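Local coordinates for mandelate racemase/muconate lactonizing protein (Paenibacillus sp., PDB 3V5C) that probably dehydrates galacturonate, as a magnesium-dependent lyase of the enolase superfamily, at residues R176-P179 with L180-T184; G290-H293 with W294-G298; V374-L377 with I378-G382. The protein carries 1 engineered substitution. All coordinates share one frame; numbering follows the deposited sequence. Where two conformers were deposited one is given.

Interaction 1. Residues R176-P179 with L180-T184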
# COMPACT_ATOMS: atom_id res chain seq x y z
N ARG A 176 -20.13 -12.47 -7.12
CA ARG A 176 -19.73 -13.86 -7.19
C ARG A 176 -20.25 -14.69 -6.01
O ARG A 176 -20.84 -15.75 -6.21
CB ARG A 176 -18.21 -13.98 -7.26
CG ARG A 176 -17.75 -15.42 -7.26
CD ARG A 176 -16.25 -15.55 -7.47
NE ARG A 176 -15.91 -16.96 -7.58
CZ ARG A 176 -14.68 -17.45 -7.61
NH1 ARG A 176 -13.62 -16.65 -7.53
NH2 ARG A 176 -14.51 -18.76 -7.72
N HIS A 177 -20.05 -14.22 -4.78
CA HIS A 177 -20.22 -15.10 -3.61
C HIS A 177 -21.64 -15.23 -3.03
O HIS A 177 -21.93 -16.20 -2.32
CB HIS A 177 -19.25 -14.71 -2.50
CG HIS A 177 -17.81 -14.72 -2.92
ND1 HIS A 177 -17.14 -15.89 -3.24
CD2 HIS A 177 -16.92 -13.72 -3.08
CE1 HIS A 177 -15.90 -15.59 -3.58
NE2 HIS A 177 -15.74 -14.29 -3.50
N MET A 178 -22.49 -14.24 -3.29
CA MET A 178 -23.88 -14.26 -2.85
C MET A 178 -24.75 -13.93 -4.06
O MET A 178 -24.25 -13.39 -5.04
CB MET A 178 -24.14 -13.19 -1.79
CG MET A 178 -23.44 -13.38 -0.46
SD MET A 178 -23.96 -12.12 0.71
CE MET A 178 -25.71 -12.55 0.93
N PRO A 179 -26.04 -14.25 -3.99
CA PRO A 179 -26.97 -13.85 -5.05
C PRO A 179 -26.87 -12.34 -5.24
O PRO A 179 -26.66 -11.59 -4.29
CB PRO A 179 -28.33 -14.25 -4.48
CG PRO A 179 -28.01 -15.44 -3.62
CD PRO A 179 -26.70 -15.06 -2.95
N LEU A 180 -27.00 -11.92 -6.49
CA LEU A 180 -26.77 -10.53 -6.87
C LEU A 180 -27.50 -9.49 -6.01
O LEU A 180 -26.88 -8.59 -5.43
CB LEU A 180 -27.17 -10.34 -8.33
CG LEU A 180 -26.99 -8.94 -8.89
CD1 LEU A 180 -25.52 -8.58 -8.93
CD2 LEU A 180 -27.63 -8.85 -10.28
N TRP A 181 -28.81 -9.60 -5.92
CA TRP A 181 -29.59 -8.58 -5.24
C TRP A 181 -29.40 -8.61 -3.72
O TRP A 181 -29.22 -7.57 -3.10
CB TRP A 181 -31.06 -8.66 -5.65
CG TRP A 181 -31.20 -8.53 -7.14
CD1 TRP A 181 -31.56 -9.51 -8.02
CD2 TRP A 181 -30.91 -7.37 -7.94
NE1 TRP A 181 -31.55 -9.03 -9.31
CE2 TRP A 181 -31.15 -7.72 -9.29
CE3 TRP A 181 -30.49 -6.07 -7.65
CZ2 TRP A 181 -31.00 -6.82 -10.34
CZ3 TRP A 181 -30.33 -5.17 -8.70
CH2 TRP A 181 -30.58 -5.55 -10.02
N GLU A 182 -29.44 -9.81 -3.14
CA GLU A 182 -29.21 -9.95 -1.71
C GLU A 182 -27.83 -9.44 -1.31
O GLU A 182 -27.68 -8.76 -0.32
CB GLU A 182 -29.34 -11.41 -1.30
CG GLU A 182 -29.23 -11.60 0.20
CD GLU A 182 -29.20 -13.05 0.62
OE1 GLU A 182 -29.40 -13.95 -0.24
OE2 GLU A 182 -28.96 -13.29 1.82
N GLY A 183 -26.83 -9.79 -2.11
CA GLY A 183 -25.46 -9.39 -1.79
C GLY A 183 -25.30 -7.88 -1.83
O GLY A 183 -24.55 -7.30 -1.03
N THR A 184 -25.95 -7.24 -2.80
CA THR A 184 -25.89 -5.79 -2.90
C THR A 184 -26.60 -5.11 -1.72
O THR A 184 -26.09 -4.14 -1.14
CB THR A 184 -26.41 -5.31 -4.27
OG1 THR A 184 -25.71 -6.03 -5.30
CG2 THR A 184 -26.18 -3.81 -4.46

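Interaction 2. Residues G290-H293 with W294-G298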
# COMPACT_ATOMS: atom_id res chain seq x y z
N GLY A 290 6.46 0.01 -7.52
CA GLY A 290 7.48 0.32 -6.53
C GLY A 290 7.70 1.76 -6.12
O GLY A 290 7.01 2.69 -6.56
N PHE A 291 8.68 1.91 -5.23
CA PHE A 291 8.97 3.16 -4.53
C PHE A 291 9.55 4.24 -5.45
O PHE A 291 9.07 5.37 -5.45
CB PHE A 291 9.95 2.86 -3.38
CG PHE A 291 10.04 3.97 -2.34
CD1 PHE A 291 9.26 3.92 -1.19
CD2 PHE A 291 10.92 5.04 -2.51
CE1 PHE A 291 9.33 4.93 -0.24
CE2 PHE A 291 11.01 6.05 -1.54
CZ PHE A 291 10.20 5.99 -0.40
N THR A 292 10.60 3.89 -6.18
CA THR A 292 11.26 4.83 -7.09
C THR A 292 10.28 5.30 -8.17
O THR A 292 10.19 6.50 -8.48
CB THR A 292 12.50 4.18 -7.72
OG1 THR A 292 13.39 3.81 -6.66
CG2 THR A 292 13.21 5.17 -8.63
N HIS A 293 9.50 4.35 -8.68
CA HIS A 293 8.47 4.67 -9.66
C HIS A 293 7.46 5.65 -9.04
O HIS A 293 7.05 6.65 -9.66
CB HIS A 293 7.76 3.39 -10.09
CG HIS A 293 6.71 3.62 -11.12
ND1 HIS A 293 6.91 3.36 -12.46
CD2 HIS A 293 5.43 4.06 -11.01
CE1 HIS A 293 5.81 3.65 -13.14
NE2 HIS A 293 4.90 4.07 -12.28
N TRP A 294 7.06 5.37 -7.80
CA TRP A 294 6.09 6.22 -7.12
C TRP A 294 6.61 7.63 -6.83
O TRP A 294 5.84 8.59 -6.85
CB TRP A 294 5.60 5.54 -5.83
CG TRP A 294 4.23 4.96 -5.96
CD1 TRP A 294 3.90 3.64 -5.92
CD2 TRP A 294 3.01 5.68 -6.14
NE1 TRP A 294 2.52 3.49 -6.06
CE2 TRP A 294 1.96 4.73 -6.20
CE3 TRP A 294 2.70 7.05 -6.25
CZ2 TRP A 294 0.63 5.10 -6.38
CZ3 TRP A 294 1.35 7.41 -6.43
CH2 TRP A 294 0.34 6.44 -6.48
N MET A 295 7.91 7.77 -6.58
CA MET A 295 8.44 9.13 -6.44
C MET A 295 8.19 9.96 -7.71
O MET A 295 7.73 11.12 -7.64
CB MET A 295 9.94 9.07 -6.12
CG MET A 295 10.19 8.59 -4.69
SD MET A 295 11.93 8.24 -4.34
CE MET A 295 12.74 9.70 -5.00
N GLU A 296 8.47 9.37 -8.86
CA GLU A 296 8.28 10.06 -10.13
C GLU A 296 6.80 10.24 -10.44
O GLU A 296 6.36 11.33 -10.83
CB GLU A 296 8.98 9.31 -11.27
CG GLU A 296 10.50 9.28 -11.15
CD GLU A 296 11.17 8.50 -12.26
OE1 GLU A 296 10.72 8.61 -13.43
OE2 GLU A 296 12.14 7.78 -11.96
N LEU A 297 6.04 9.18 -10.27
CA LEU A 297 4.60 9.23 -10.50
C LEU A 297 3.92 10.28 -9.62
O LEU A 297 3.09 11.06 -10.09
CB LEU A 297 4.00 7.84 -10.30
CG LEU A 297 2.47 7.79 -10.43
CD1 LEU A 297 2.05 8.20 -11.83
CD2 LEU A 297 2.03 6.38 -10.12
N GLY A 298 4.28 10.30 -8.34
CA GLY A 298 3.68 11.23 -7.40
C GLY A 298 3.90 12.67 -7.81
O GLY A 298 3.01 13.50 -7.67
O HOH W 1 12.45 8.30 -8.85

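Interaction 3. Residues V374-L377 with I378-G382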
# COMPACT_ATOMS: atom_id res chain seq x y z
N VAL A 374 17.18 -14.37 9.54
CA VAL A 374 17.25 -14.19 8.10
C VAL A 374 18.35 -15.07 7.51
O VAL A 374 18.17 -15.69 6.48
CB VAL A 374 17.44 -12.73 7.75
CG1 VAL A 374 17.65 -12.58 6.26
CG2 VAL A 374 16.21 -11.95 8.21
N THR A 375 19.50 -15.12 8.18
CA THR A 375 20.59 -15.97 7.72
C THR A 375 20.15 -17.44 7.63
O THR A 375 20.43 -18.12 6.64
CB THR A 375 21.83 -15.83 8.61
OG1 THR A 375 22.37 -14.52 8.41
CG2 THR A 375 22.88 -16.85 8.23
N TYR A 376 19.46 -17.92 8.65
CA TYR A 376 18.92 -19.27 8.63
C TYR A 376 18.00 -19.51 7.43
O TYR A 376 18.11 -20.53 6.75
CB TYR A 376 18.17 -19.58 9.93
CG TYR A 376 17.42 -20.89 9.89
CD1 TYR A 376 18.08 -22.10 10.03
CD2 TYR A 376 16.04 -20.91 9.68
CE1 TYR A 376 17.39 -23.30 9.99
CE2 TYR A 376 15.34 -22.11 9.65
CZ TYR A 376 16.03 -23.31 9.81
OH TYR A 376 15.35 -24.51 9.77
N LEU A 377 17.09 -18.57 7.19
CA LEU A 377 16.16 -18.68 6.08
C LEU A 377 16.84 -18.61 4.70
O LEU A 377 16.45 -19.31 3.77
CB LEU A 377 15.09 -17.60 6.18
CG LEU A 377 14.15 -17.82 7.38
CD1 LEU A 377 13.15 -16.68 7.54
CD2 LEU A 377 13.43 -19.16 7.28
N ILE A 378 17.86 -17.76 4.59
CA ILE A 378 18.64 -17.66 3.36
C ILE A 378 19.26 -19.03 3.06
O ILE A 378 19.18 -19.56 1.95
CB ILE A 378 19.77 -16.62 3.51
CG1 ILE A 378 19.20 -15.20 3.57
CG2 ILE A 378 20.77 -16.73 2.35
CD1 ILE A 378 20.19 -14.15 4.13
N ASN A 379 19.85 -19.61 4.09
CA ASN A 379 20.60 -20.83 3.90
C ASN A 379 19.71 -22.05 3.68
O ASN A 379 20.04 -22.95 2.91
CB ASN A 379 21.58 -21.00 5.06
CG ASN A 379 22.89 -20.27 4.82
OD1 ASN A 379 23.85 -20.87 4.35
ND2 ASN A 379 22.92 -18.98 5.11
N ARG A 380 18.57 -22.07 4.36
CA ARG A 380 17.65 -23.19 4.25
C ARG A 380 16.93 -23.18 2.91
O ARG A 380 16.96 -24.17 2.18
CB ARG A 380 16.62 -23.14 5.37
CG ARG A 380 15.65 -24.31 5.34
CD ARG A 380 14.55 -24.10 6.35
NE ARG A 380 13.82 -22.87 6.10
CZ ARG A 380 12.65 -22.81 5.46
NH1 ARG A 380 12.09 -23.92 5.01
NH2 ARG A 380 12.06 -21.64 5.27
N SER A 381 16.29 -22.06 2.59
CA SER A 381 15.40 -21.99 1.45
C SER A 381 15.71 -20.89 0.43
O SER A 381 15.19 -20.90 -0.68
CB SER A 381 13.96 -21.81 1.94
OG SER A 381 13.54 -22.94 2.67
N GLY A 382 16.53 -19.92 0.83
CA GLY A 382 16.83 -18.79 -0.03
C GLY A 382 18.14 -18.97 -0.75
O GLY A 382 18.51 -20.10 -1.10

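Interaction 1. Residues R176-P179 with L180-T184
Pro179 and Gly183 are joined by the first backbone bond of helix 180-198, from Gly183 N to Pro179 O at 2.8 Å. This is the tight part of the contact. Pro179 holds the N-cap position, and its carbonyl receives the N-H almost end-on, with a C=O...N angle of 167°. Met178 packs over the same turn: its CB and SD both lie 4.0 Å from Gly183 CA, an approach open to them because the glycine carries no side chain. One residue further on, Leu180 O is gripped twice, by Thr184 N at 3.1 Å and by Thr184 OG1, from opposite faces of the carbonyl plane.

The outer side lies at the surface and has no polar bond between the segments. Glu182, extended with CG anti to its backbone nitrogen (chi1 -175°), runs alongside the Pro179 ring, where OE1 stands 3.9 Å from Pro179 CG. The Met178 chain crosses it at about a right angle and brings CE to 3.4 Å from Glu182 OE2. On the inward side Leu180 and Thr184 pack on Leu216 of helix 214-223. Backbone bonding thus fixes the helix start, whereas the carboxylate meets only carbon within this stretch, a contact of van der Waals kind.

Interaction 2. Residues G290-H293 with W294-G298
Thr292 O is approached by two donors: the backbone N of Glu296, through a weak bond of 3.4 Å, and a water at 2.9 Å. The same water also donates to Glu296 OE2, so it bridges a main-chain carbonyl and the carboxylate one turn later. That carboxylate has a stronger partner in Arg92 of helix 92-107, with which OE2 forms a salt bridge. Glu296 CG lies beside the backbone nitrogen, which directs the chain back toward the preceding turn and the water.

The other bonds are those of a regular helix start. Gly290, at the N-cap position, accepts from Trp294 N, and His293 O receives Leu297 N at 2.8 Å in a nearly straight bond of 170°. The first-turn N-H groups of Phe291 and Thr292 donate to the two carboxylate oxygens of Glu96, which probably helps to offset the positive end of the helix dipole.

Side chains pack along the turn. Met295 CG lies anti to its carbonyl carbon (chi1 -72°), and the extended chi2 carries SD to 3.7 Å from Phe291 CE2. In this Met-aromatic contact the sulfur stands 68° off the ring normal, 4.8 Å from the ring centroid. The Trp294 indole presents its edge to Gly290 O, with CD1 at 3.3 Å, while Leu297 CD2 lies over one of its faces; NE1 is hydrogen-bonded to Tyr284 O. His293 and Leu297 meet more lightly, through CD2 and CB. Helix 291-303 connects strands 281-282 and 307-308, and this N-terminal turn belongs to a beta-alpha-beta crossover of the TIM-type barrel found in the enolase superfamily.

Interaction 3. Residues V374-L377 with I378-G382
The C-terminal end of helix 371-380 is closed by Leu377 O, which accepts two backbone donors, Ser381 N and Gly382 N, each at 3.0 Å. The Gly382 bond reaches back five residues and lies in the carbonyl plane; Ser381 has already left helical backbone angles.

A second carbonyl is doubly held upstream. Asn379 N and ND2 both donate to Thr375 O, the side-chain bond being 3.0 Å long, and they come from opposite faces of the carbonyl plane. The ND2 bond helps to orient the amide, whose plane contains the acceptor to within 9°.

On the outer flank Arg380 CB lies over one face of the Tyr376 ring. The Arg380 chain runs out extended to CD, which lies 3.5 Å from Tyr376 OH; the bend at chi3 then turns the guanidinium to within 23° of the ring plane. Leu377 CD2 meets the guanidinium edge, 3.5 Å from Arg380 NH2, and Ser381 CB covers one of its faces.

On the inner flank Val374 CG1 and Ile378 CD1 touch at 3.7 Å. Ile378 and Leu377 continue onto Ala20 of strand 14-30, so an amphipathic helix packs on the antiparallel sheet and ends just before strand 383-386.

How the interactions relate
All three contacts are local turns of helix, in series along the chain and far apart: the centres of interactions 1 and 3 are about 45 Å apart. Interactions 1 and 2 are helix starts, both in the barrel domain of the enolase fold but on opposite sides of the chain's centre, whereas interaction 3 is a helix end beside the antiparallel sheet. Interaction 2 is the buried one; its polar groups are met by helix 92-107, a loop carbonyl and a water, and its side chains include a Met-aromatic contact and a buried indole. Interaction 1 lies at the surface, where a proline runs beside a glutamate that a methionine crosses. Interaction 3 is intermediate, divided between an aliphatic inner flank and a polar outer one.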